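Side-chain contacts in RpfR (Cronobacter turicensis, PDB 6DGG), which is built round a PAS domain, a small mixed helix-and-sheet sensor-type fold, and holds a molecule of lauric acid in its interior: residues 9-14 and 20-25; 35-40 and 44-49; 73-78 and 84-89. One frame throughout, in Å; residues are numbered along the deposited sequence.

Interaction 1: residues 9-14 and 20-25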
loop_
_atom_site.group_PDB
_atom_site.type_symbol
_atom_site.label_atom_id
_atom_site.label_comp_id
_atom_site.label_asym_id
_atom_site.label_seq_id
_atom_site.Cartn_x
_atom_site.Cartn_y
_atom_site.Cartn_z
ATOM N N VAL A 9 -5.690 3.979 4.892
ATOM C CA VAL A 9 -4.969 2.714 4.851
ATOM C C VAL A 9 -3.483 3.037 4.772
ATOM O O VAL A 9 -3.024 3.699 3.832
ATOM C CB VAL A 9 -5.438 1.828 3.685
ATOM C CG1 VAL A 9 -6.873 1.389 3.920
ATOM C CG2 VAL A 9 -5.314 2.529 2.343
ATOM N N ILE A 10 -2.745 2.648 5.804
ATOM C CA ILE A 10 -1.339 3.002 5.962
ATOM C C ILE A 10 -0.530 1.717 5.863
ATOM O O ILE A 10 -0.663 0.824 6.705
ATOM C CB ILE A 10 -1.086 3.711 7.304
ATOM C CG1 ILE A 10 -1.966 4.961 7.426
ATOM C CG2 ILE A 10 0.370 4.070 7.454
ATOM C CD1 ILE A 10 -1.828 5.982 6.291
ATOM N N VAL A 11 0.299 1.620 4.828
ATOM C CA VAL A 11 1.107 0.439 4.557
ATOM C C VAL A 11 2.535 0.904 4.318
ATOM O O VAL A 11 2.769 1.848 3.553
ATOM C CB VAL A 11 0.552 -0.332 3.344
ATOM C CG1 VAL A 11 1.392 -1.569 3.042
ATOM C CG2 VAL A 11 -0.914 -0.729 3.585
ATOM N N ILE A 12 3.489 0.271 4.998
ATOM C CA ILE A 12 4.903 0.579 4.839
ATOM C C ILE A 12 5.548 -0.579 4.092
ATOM O O ILE A 12 5.312 -1.745 4.424
ATOM C CB ILE A 12 5.577 0.832 6.195
ATOM C CG1 ILE A 12 4.859 1.981 6.912
ATOM C CG2 ILE A 12 7.060 1.143 6.012
ATOM C CD1 ILE A 12 5.396 2.274 8.300
ATOM N N LEU A 13 6.330 -0.250 3.064
ATOM C CA LEU A 13 6.914 -1.223 2.151
ATOM C C LEU A 13 8.423 -1.050 2.114
ATOM O O LEU A 13 8.944 0.046 2.333
ATOM C CB LEU A 13 6.429 -0.972 0.724
ATOM C CG LEU A 13 4.931 -0.951 0.451
ATOM C CD1 LEU A 13 4.670 -0.590 -1.004
ATOM C CD2 LEU A 13 4.315 -2.288 0.789
ATOM N N ASP A 14 9.130 -2.142 1.813
ATOM C CA ASP A 14 10.524 -2.033 1.424
ATOM C C ASP A 14 10.613 -1.912 -0.099
ATOM O O ASP A 14 9.599 -1.833 -0.799
ATOM C CB ASP A 14 11.363 -3.160 2.035
ATOM C CG ASP A 14 11.120 -4.520 1.402
ATOM O OD1 ASP A 14 10.381 -4.641 0.399
ATOM O OD2 ASP A 14 11.712 -5.497 1.923
ATOM N N GLN A 20 5.925 -4.075 5.692
ATOM C CA GLN A 20 6.554 -3.897 6.989
ATOM C C GLN A 20 5.568 -3.539 8.088
ATOM O O GLN A 20 5.758 -3.954 9.238
ATOM C CB GLN A 20 7.632 -2.819 6.876
ATOM C CG GLN A 20 8.541 -3.017 5.668
ATOM C CD GLN A 20 9.339 -4.312 5.734
ATOM O OE1 GLN A 20 9.859 -4.677 6.788
ATOM N NE2 GLN A 20 9.426 -5.017 4.606
ATOM N N ARG A 21 4.539 -2.755 7.761
ATOM C CA ARG A 21 3.442 -2.414 8.657
ATOM C C ARG A 21 2.176 -2.283 7.819
ATOM O O ARG A 21 2.228 -1.977 6.620
ATOM C CB ARG A 21 3.687 -1.098 9.414
ATOM C CG ARG A 21 4.817 -1.122 10.438
ATOM C CD ARG A 21 4.370 -0.490 11.755
ATOM N NE ARG A 21 3.396 -1.342 12.434
ATOM C CZ ARG A 21 2.973 -1.167 13.683
ATOM N NH1 ARG A 21 3.427 -0.162 14.418
ATOM N NH2 ARG A 21 2.092 -2.012 14.193
ATOM N N PHE A 22 1.035 -2.481 8.477
ATOM C CA PHE A 22 -0.255 -2.644 7.805
ATOM C C PHE A 22 -1.293 -2.329 8.871
ATOM O O PHE A 22 -1.425 -3.082 9.841
ATOM C CB PHE A 22 -0.340 -4.098 7.350
ATOM C CG PHE A 22 -1.520 -4.465 6.482
ATOM C CD1 PHE A 22 -1.482 -4.254 5.106
ATOM C CD2 PHE A 22 -2.600 -5.158 7.013
ATOM C CE1 PHE A 22 -2.531 -4.659 4.289
ATOM C CE2 PHE A 22 -3.658 -5.574 6.195
ATOM C CZ PHE A 22 -3.616 -5.325 4.830
ATOM N N ASN A 23 -1.985 -1.194 8.736
ATOM C CA ASN A 23 -2.763 -0.677 9.858
ATOM C C ASN A 23 -4.163 -1.296 9.933
ATOM O O ASN A 23 -4.572 -2.106 9.102
ATOM C CB ASN A 23 -2.816 0.856 9.858
ATOM C CG ASN A 23 -3.815 1.416 8.859
ATOM O OD1 ASN A 23 -3.971 0.889 7.762
ATOM N ND2 ASN A 23 -4.488 2.498 9.240
ATOM N N ARG A 24 -4.923 -0.875 10.942
ATOM C CA ARG A 24 -6.193 -1.532 11.236
ATOM C C ARG A 24 -7.199 -1.350 10.106
ATOM O O ARG A 24 -7.965 -2.271 9.795
ATOM C CB ARG A 24 -6.763 -1.015 12.553
ATOM C CG ARG A 24 -7.974 -1.783 13.034
ATOM C CD ARG A 24 -8.333 -1.411 14.472
ATOM N NE ARG A 24 -7.266 -1.732 15.419
ATOM C CZ ARG A 24 -7.334 -1.523 16.731
ATOM N NH1 ARG A 24 -8.421 -0.984 17.270
ATOM N NH2 ARG A 24 -6.311 -1.855 17.507
ATOM N N LEU A 25 -7.240 -0.170 9.487
ATOM C CA LEU A 25 -8.181 0.006 8.389
ATOM C C LEU A 25 -7.810 -0.878 7.206
ATOM O O LEU A 25 -8.696 -1.384 6.507
ATOM C CB LEU A 25 -8.274 1.480 7.988
ATOM C CG LEU A 25 -9.399 1.826 7.005
ATOM C CD1 LEU A 25 -10.775 1.401 7.532
ATOM C CD2 LEU A 25 -9.433 3.315 6.671
#
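Gln-20 gives its backbone N to the carbonyl O of Ile-12 at 2.7 Å, the shortest of four hydrogen bonds that join residues 9-14 to 20-25. Ile-12 N is held by Arg-21 O at 3.0 Å. Since Gln-20 and Arg-21 both face Ile-12, the second strand carries a classic beta bulge. Beyond Phe-22 a side chain takes over part of the ladder: Ile-10 N reaches Asn-23 OD1 at 2.9 Å in a nearly straight bond (175° at the hydrogen), the donor standing well above the plane of the amide. Asn-23 N returns a longer, more bent bond to Ile-10 O (3.2 Å, 140°). Asparagine suits this N-cap position because its short amide, with CG between backbone N and carbonyl carbon (chi1 79°), reaches the strand and also caps a backbone N in the first turn of the helix. Its OD1 also hydrogen-bonds Ser-26 OG, and its ND2 bonds Ser-8 O, which fixes the rotation of the group.

Packing divides between the two faces. On one, Ile-12 and Arg-21 lie side by side, with Ile-12 CD1 3.9 Å from Arg-21 CB; the arginine stem gives cover while its charged end goes on to a salt bridge with Glu-34. On the other, Val-11 and Phe-22 form a non-hydrogen-bonded pair, Val-11 CG2 coming obliquely to the ring at 3.9 Å from Phe-22 CD1, and both touch the lauric acid. Val-9 CG1 meets Leu-25 CG at 4.0 Å, joining the strand to the first turn of helix 24-30. Beta-branched residues at 9 to 12 suit an extended chain. This is the opening beta hairpin of the PAS fold, running into a helix that helps enclose the ligand pocket.

Interaction 2: residues 35-40 and 44-49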
loop_
_atom_site.group_PDB
_atom_site.type_symbol
_atom_site.label_atom_id
_atom_site.label_comp_id
_atom_site.label_asym_id
_atom_site.label_seq_id
_atom_site.Cartn_x
_atom_site.Cartn_y
_atom_site.Cartn_z
ATOM N N GLN A 35 -0.080 -9.206 11.194
ATOM C CA GLN A 35 0.864 -10.300 11.406
ATOM C C GLN A 35 0.854 -11.288 10.250
ATOM O O GLN A 35 1.846 -11.991 10.036
ATOM C CB GLN A 35 0.528 -11.048 12.692
ATOM C CG GLN A 35 0.930 -10.343 13.962
ATOM C CD GLN A 35 0.426 -11.071 15.196
ATOM O OE1 GLN A 35 -0.625 -11.711 15.162
ATOM N NE2 GLN A 35 1.178 -10.987 16.287
ATOM N N GLU A 36 -0.261 -11.381 9.520
ATOM C CA GLU A 36 -0.375 -12.327 8.421
ATOM C C GLU A 36 0.262 -11.820 7.143
ATOM O O GLU A 36 0.524 -12.622 6.240
ATOM C CB GLU A 36 -1.845 -12.574 8.082
ATOM C CG GLU A 36 -2.639 -13.359 9.092
ATOM C CD GLU A 36 -4.031 -13.627 8.574
ATOM O OE1 GLU A 36 -4.252 -14.697 7.969
ATOM O OE2 GLU A 36 -4.894 -12.742 8.724
ATOM N N VAL A 37 0.475 -10.512 7.021
ATOM C CA VAL A 37 0.942 -9.926 5.771
ATOM C C VAL A 37 2.347 -9.354 5.861
ATOM O O VAL A 37 2.937 -9.051 4.815
ATOM C CB VAL A 37 -0.053 -8.889 5.203
ATOM C CG1 VAL A 37 -1.407 -9.548 4.971
ATOM C CG2 VAL A 37 -0.204 -7.689 6.120
ATOM N N ILE A 38 2.919 -9.208 7.054
ATOM C CA ILE A 38 4.283 -8.700 7.100
ATOM C C ILE A 38 5.211 -9.675 6.382
ATOM O O ILE A 38 5.097 -10.905 6.515
ATOM C CB ILE A 38 4.736 -8.335 8.526
ATOM C CG1 ILE A 38 4.519 -9.485 9.510
ATOM C CG2 ILE A 38 3.997 -7.069 8.981
ATOM C CD1 ILE A 38 5.013 -9.169 10.947
ATOM N N GLY A 39 6.118 -9.120 5.577
ATOM C CA GLY A 39 6.995 -9.908 4.738
ATOM C C GLY A 39 6.388 -10.358 3.427
ATOM O O GLY A 39 7.120 -10.879 2.575
ATOM N N GLN A 40 5.086 -10.187 3.239
ATOM C CA GLN A 40 4.412 -10.591 2.014
ATOM C C GLN A 40 4.459 -9.458 1.001
ATOM O O GLN A 40 4.572 -8.281 1.352
ATOM C CB GLN A 40 2.949 -10.947 2.295
ATOM C CG GLN A 40 2.755 -12.063 3.291
ATOM C CD GLN A 40 3.151 -13.416 2.756
ATOM O OE1 GLN A 40 3.447 -13.574 1.570
ATOM N NE2 GLN A 40 3.141 -14.413 3.630
ATOM N N THR A 44 1.504 -8.630 -5.526
ATOM C CA THR A 44 0.843 -9.869 -5.913
ATOM C C THR A 44 -0.342 -10.161 -5.004
ATOM O O THR A 44 -1.298 -10.821 -5.427
ATOM C CB THR A 44 1.845 -11.024 -5.922
ATOM O OG1 THR A 44 2.380 -11.200 -4.611
ATOM C CG2 THR A 44 2.988 -10.737 -6.888
ATOM N N LEU A 45 -0.316 -9.648 -3.777
ATOM C CA LEU A 45 -1.383 -9.922 -2.826
ATOM C C LEU A 45 -2.616 -9.055 -3.072
ATOM O O LEU A 45 -3.746 -9.531 -2.910
ATOM C CB LEU A 45 -0.846 -9.723 -1.407
ATOM C CG LEU A 45 -1.701 -10.085 -0.192
ATOM C CD1 LEU A 45 -2.346 -11.451 -0.334
ATOM C CD2 LEU A 45 -0.817 -10.044 1.054
ATOM N N PHE A 46 -2.439 -7.789 -3.465
ATOM C CA PHE A 46 -3.546 -6.831 -3.447
ATOM C C PHE A 46 -3.826 -6.154 -4.783
ATOM O O PHE A 46 -4.657 -5.231 -4.828
ATOM C CB PHE A 46 -3.333 -5.757 -2.371
ATOM C CG PHE A 46 -3.288 -6.300 -0.981
ATOM C CD1 PHE A 46 -4.387 -6.949 -0.445
ATOM C CD2 PHE A 46 -2.140 -6.176 -0.206
ATOM C CE1 PHE A 46 -4.350 -7.446 0.846
ATOM C CE2 PHE A 46 -2.095 -6.671 1.075
ATOM C CZ PHE A 46 -3.201 -7.315 1.605
ATOM N N MET A 47 -3.184 -6.569 -5.871
ATOM C CA MET A 47 -3.382 -5.891 -7.139
ATOM C C MET A 47 -3.575 -6.888 -8.272
ATOM O O MET A 47 -3.042 -8.003 -8.257
ATOM C CB MET A 47 -2.209 -4.962 -7.473
ATOM C CG MET A 47 -1.899 -3.939 -6.397
ATOM S SD MET A 47 -0.524 -2.884 -6.869
ATOM C CE MET A 47 -0.246 -2.031 -5.321
ATOM N N SER A 48 -4.352 -6.462 -9.259
ATOM C CA SER A 48 -4.468 -7.185 -10.506
ATOM C C SER A 48 -3.115 -7.189 -11.212
ATOM O O SER A 48 -2.238 -6.383 -10.894
ATOM C CB SER A 48 -5.477 -6.479 -11.403
ATOM O OG SER A 48 -4.961 -5.215 -11.783
ATOM N N PRO A 49 -2.914 -8.088 -12.183
ATOM C CA PRO A 49 -1.608 -8.117 -12.851
ATOM C C PRO A 49 -1.218 -6.785 -13.459
ATOM O O PRO A 49 -0.058 -6.368 -13.336
ATOM C CB PRO A 49 -1.770 -9.229 -13.894
ATOM C CG PRO A 49 -2.762 -10.158 -13.268
ATOM C CD PRO A 49 -3.739 -9.250 -12.551
#
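Leu-45 has the most surface buried here, and it works through a single methyl: CD2 lies 4.0 Å from Val-37 CG1 and 4.1 Å from Gln-40 CB, bridging the two. The side chains of Leu-45 and Val-37 meet at about a right angle. Placing CG opposite the backbone N (chi1 -173°) sends the isobutyl group out from helix 42-46 toward residues 35-40, and the branch at its end lets one methyl serve two neighbours. Within its own segment, Leu-45 CG also sits 3.6 Å above the plane of the Phe-46 ring, over its centre, a CH-pi type of approach that backs the ring from one side.

Val-37 is the second carrier. The same CG1 methyl comes to the edge of the Phe-46 ring, near its plane, at 4.4 Å from CZ, which is a loose contact. A compact beta-branched residue suits this buried spot, for Val-37 packs on Ile-19, Phe-22 and Leu-32 as well.

Gln-40 offers only its CB methylene to this contact, which suits a long polar residue whose amide need not be buried. Its position is set by a type II beta turn from Val-37 to Gln-40, closed by the bond from Gln-40 N to Val-37 O (2.9 Å). Gly-39 holds the third place of the turn, where phi is positive (83°) and a CB would press on the carbonyl O of Ile-38.

The contact is small and apolar, made by methyl and methylene groups. Phe-46 gives it wider meaning, since its ring belongs to the lauric acid pocket. A weakly bonded helical turn and the short helix 42-46, joined through a type II turn, form part of the helical segment of the PAS fold, beside the ligand.

Interaction 3: residues 73-78 and 84-89. With DAO (lauric acid), chain B.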
loop_
_atom_site.group_PDB
_atom_site.type_symbol
_atom_site.label_atom_id
_atom_site.label_comp_id
_atom_site.label_asym_id
_atom_site.label_seq_id
_atom_site.Cartn_x
_atom_site.Cartn_y
_atom_site.Cartn_z
ATOM N N ARG A 73 -4.515 3.826 -7.443
ATOM C CA ARG A 73 -4.301 2.400 -7.635
ATOM C C ARG A 73 -5.595 1.673 -7.316
ATOM O O ARG A 73 -6.194 1.904 -6.261
ATOM C CB ARG A 73 -3.195 1.917 -6.680
ATOM C CG ARG A 73 -2.491 0.635 -7.029
ATOM C CD ARG A 73 -1.204 0.928 -7.759
ATOM N NE ARG A 73 -1.503 1.195 -9.148
ATOM C CZ ARG A 73 -0.714 1.838 -10.000
ATOM N NH1 ARG A 73 -1.112 1.989 -11.249
ATOM N NH2 ARG A 73 0.447 2.335 -9.624
ATOM N N TRP A 74 -6.029 0.804 -8.222
ATOM C CA TRP A 74 -7.133 -0.097 -7.923
ATOM C C TRP A 74 -6.591 -1.234 -7.069
ATOM O O TRP A 74 -5.574 -1.844 -7.417
ATOM C CB TRP A 74 -7.743 -0.651 -9.210
ATOM C CG TRP A 74 -8.660 0.314 -9.918
ATOM C CD1 TRP A 74 -8.379 1.047 -11.037
ATOM C CD2 TRP A 74 -10.012 0.641 -9.555
ATOM N NE1 TRP A 74 -9.468 1.815 -11.384
ATOM C CE2 TRP A 74 -10.485 1.575 -10.497
ATOM C CE3 TRP A 74 -10.871 0.223 -8.537
ATOM C CZ2 TRP A 74 -11.771 2.101 -10.441
ATOM C CZ3 TRP A 74 -12.142 0.748 -8.483
ATOM C CH2 TRP A 74 -12.583 1.675 -9.427
ATOM N N ILE A 75 -7.285 -1.535 -5.969
ATOM C CA ILE A 75 -6.813 -2.459 -4.941
ATOM C C ILE A 75 -7.882 -3.511 -4.694
ATOM O O ILE A 75 -9.069 -3.183 -4.572
ATOM C CB ILE A 75 -6.508 -1.718 -3.618
ATOM C CG1 ILE A 75 -5.377 -0.694 -3.793
ATOM C CG2 ILE A 75 -6.194 -2.692 -2.494
ATOM C CD1 ILE A 75 -4.060 -1.271 -4.220
ATOM N N LYS A 76 -7.458 -4.774 -4.595
ATOM C CA LYS A 76 -8.357 -5.883 -4.300
ATOM C C LYS A 76 -8.697 -5.878 -2.811
ATOM O O LYS A 76 -7.807 -6.025 -1.964
ATOM C CB LYS A 76 -7.687 -7.203 -4.680
ATOM C CG LYS A 76 -7.333 -7.310 -6.157
ATOM C CD LYS A 76 -6.565 -8.596 -6.487
ATOM C CE LYS A 76 -7.412 -9.850 -6.306
ATOM N NZ LYS A 76 -6.663 -11.092 -6.680
ATOM N N THR A 77 -9.981 -5.730 -2.496
ATOM C CA THR A 77 -10.467 -5.751 -1.123
ATOM C C THR A 77 -11.502 -6.860 -0.969
ATOM O O THR A 77 -11.891 -7.521 -1.935
ATOM C CB THR A 77 -11.109 -4.412 -0.734
ATOM O OG1 THR A 77 -12.431 -4.336 -1.285
ATOM C CG2 THR A 77 -10.278 -3.227 -1.228
ATOM N N ARG A 78 -11.962 -7.053 0.268
ATOM C CA ARG A 78 -12.908 -8.129 0.541
ATOM C C ARG A 78 -14.242 -7.912 -0.163
ATOM O O ARG A 78 -15.006 -8.871 -0.322
ATOM C CB ARG A 78 -13.088 -8.310 2.057
ATOM C CG ARG A 78 -13.824 -7.174 2.742
ATOM C CD ARG A 78 -13.453 -7.053 4.217
ATOM N NE ARG A 78 -13.572 -8.312 4.948
ATOM C CZ ARG A 78 -13.282 -8.454 6.240
ATOM N NH1 ARG A 78 -13.419 -9.637 6.827
ATOM N NH2 ARG A 78 -12.854 -7.416 6.954
ATOM N N PHE A 84 -7.875 3.683 -4.635
ATOM C CA PHE A 84 -7.244 4.432 -3.560
ATOM C C PHE A 84 -6.299 5.471 -4.130
ATOM O O PHE A 84 -5.599 5.217 -5.113
ATOM C CB PHE A 84 -6.422 3.509 -2.659
ATOM C CG PHE A 84 -7.252 2.672 -1.753
ATOM C CD1 PHE A 84 -7.801 1.486 -2.199
ATOM C CD2 PHE A 84 -7.498 3.074 -0.450
ATOM C CE1 PHE A 84 -8.577 0.713 -1.358
ATOM C CE2 PHE A 84 -8.280 2.300 0.392
ATOM C CZ PHE A 84 -8.823 1.126 -0.067
ATOM N N LEU A 85 -6.276 6.634 -3.491
ATOM C CA LEU A 85 -5.211 7.608 -3.671
ATOM C C LEU A 85 -4.147 7.288 -2.642
ATOM O O LEU A 85 -4.432 7.288 -1.442
ATOM C CB LEU A 85 -5.708 9.024 -3.401
ATOM C CG LEU A 85 -4.619 10.123 -3.417
ATOM C CD1 LEU A 85 -4.305 10.499 -4.844
ATOM C CD2 LEU A 85 -4.985 11.367 -2.608
ATOM N N PHE A 86 -2.929 7.048 -3.102
ATOM C CA PHE A 86 -1.800 6.820 -2.212
ATOM C C PHE A 86 -0.855 8.010 -2.275
ATOM O O PHE A 86 -0.467 8.450 -3.366
ATOM C CB PHE A 86 -1.079 5.521 -2.562
ATOM C CG PHE A 86 -1.782 4.304 -2.069
ATOM C CD1 PHE A 86 -1.755 3.976 -0.723
ATOM C CD2 PHE A 86 -2.488 3.487 -2.936
ATOM C CE1 PHE A 86 -2.412 2.851 -0.262
ATOM C CE2 PHE A 86 -3.154 2.370 -2.461
ATOM C CZ PHE A 86 -3.110 2.058 -1.131
ATOM N N ARG A 87 -0.552 8.563 -1.105
ATOM C CA ARG A 87 0.458 9.593 -0.949
ATOM C C ARG A 87 1.709 8.876 -0.453
ATOM O O ARG A 87 1.702 8.318 0.651
ATOM C CB ARG A 87 -0.005 10.628 0.074
ATOM C CG ARG A 87 -1.421 11.177 -0.144
ATOM C CD ARG A 87 -1.965 11.796 1.142
ATOM N NE ARG A 87 -3.383 12.169 1.078
ATOM C CZ ARG A 87 -4.395 11.311 1.179
ATOM N NH1 ARG A 87 -4.181 10.002 1.314
ATOM N NH2 ARG A 87 -5.636 11.761 1.134
ATOM N N ASN A 88 2.773 8.890 -1.260
ATOM C CA ASN A 88 3.928 8.025 -1.054
ATOM C C ASN A 88 5.193 8.843 -0.822
ATOM O O ASN A 88 5.478 9.791 -1.560
ATOM C CB ASN A 88 4.102 7.116 -2.272
ATOM C CG ASN A 88 3.070 6.006 -2.316
ATOM O OD1 ASN A 88 2.227 5.876 -1.425
ATOM N ND2 ASN A 88 3.133 5.196 -3.355
ATOM N N LYS A 89 5.959 8.463 0.195
ATOM C CA LYS A 89 7.199 9.156 0.505
ATOM C C LYS A 89 8.073 8.214 1.317
ATOM O O LYS A 89 7.587 7.249 1.911
ATOM C CB LYS A 89 6.939 10.437 1.300
ATOM C CG LYS A 89 6.376 10.191 2.701
ATOM C CD LYS A 89 6.080 11.477 3.430
ATOM C CE LYS A 89 5.446 11.201 4.782
ATOM N NZ LYS A 89 4.091 10.609 4.659
HETATM O O1 DAO B . 1.755 2.250 -7.344
HETATM O O2 DAO B . 3.097 3.925 -7.000
HETATM C C1 DAO B . 2.524 2.881 -6.575
HETATM C C2 DAO B . 2.758 2.339 -5.155
HETATM C C3 DAO B . 1.432 1.957 -4.463
HETATM C C4 DAO B . 1.607 1.082 -3.202
HETATM C C5 DAO B . 0.244 0.874 -2.516
HETATM C C6 DAO B . 0.215 -0.093 -1.307
HETATM C C7 DAO B . -1.091 -0.926 -1.370
HETATM C C8 DAO B . -1.694 -1.343 -0.021
HETATM C C9 DAO B . -3.073 -1.969 -0.282
HETATM C C10 DAO B . -3.640 -2.784 0.889
HETATM C C11 DAO B . -4.461 -1.940 1.868
HETATM C C12 DAO B . -5.889 -1.725 1.361
#
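Arg-73 and Phe-84 form an antiparallel hydrogen-bonded pair: Arg-73 N to Phe-84 O and Phe-84 N to Arg-73 O, both 2.9 Å. From this pair the segments run on in opposite senses, bonding other residues of the hairpin (Ile-75 to Arg-82, Phe-86 to Val-71), and the 112° between their directions reflects a strongly bent and twisted hairpin.

The apolar contacts centre on Ile-75. Its CG1 lies 3.6 Å from Phe-84 CD1, the side chains crossing nearly at a right angle, and comes to the edge of the Phe-86 ring at 4.0 Å from CE2. A branched residue suits this place, because Ile-75 CG2 can still reach C9 of lauric acid at 3.9 Å. Phe-86 offers the flexible ligand chain a flat face: C5 stands 3.6 Å above its ring, over the centre.

Among these residues the polar end of the ligand is met by Arg-73, whose chain bends at chi2 (96°) and chi3 and carries NH2 to within 2.6 Å of lauric acid O1, at the guanidinium edge and in plane. A salt bridge from NH1 to Glu-51 steadies the group, while Tyr-69, Ser-55 and Asn-58 also hydrogen-bond the ligand. The buried guanidinium, though partly balanced by Glu-51, would be expected to favour an ionised carboxylate. Here the 69-77/80-90 hairpin of the PAS sheet lines a ligand pocket, apolar along the tail and polar at the head.

How the interactions relate
Interactions 1 and 3 are hairpins at opposite edges of one antiparallel sheet, both tied mainly by backbone hydrogen bonds, with one side-chain bond in interaction 1; interaction 2 joins a helical turn and its following beta turn to helix 42-46 through apolar contacts. Interaction 3 is the most buried and brings charge into the core; interactions 1 and 2 are partly buried, and in interaction 1 the polar side chain of Asn-23 serves the helix cap. All three contribute to the lauric acid pocket. Val-9 CG2 packs 3.6 Å from Phe-84 CE2, joining 1 to 3, and Phe-22 CG meets Val-37 CG2 at 3.5 Å, joining 1 to 2. A probable hydrogen bond, Phe-46 O to Lys-76 N (2.8 Å), ties 2 to 3.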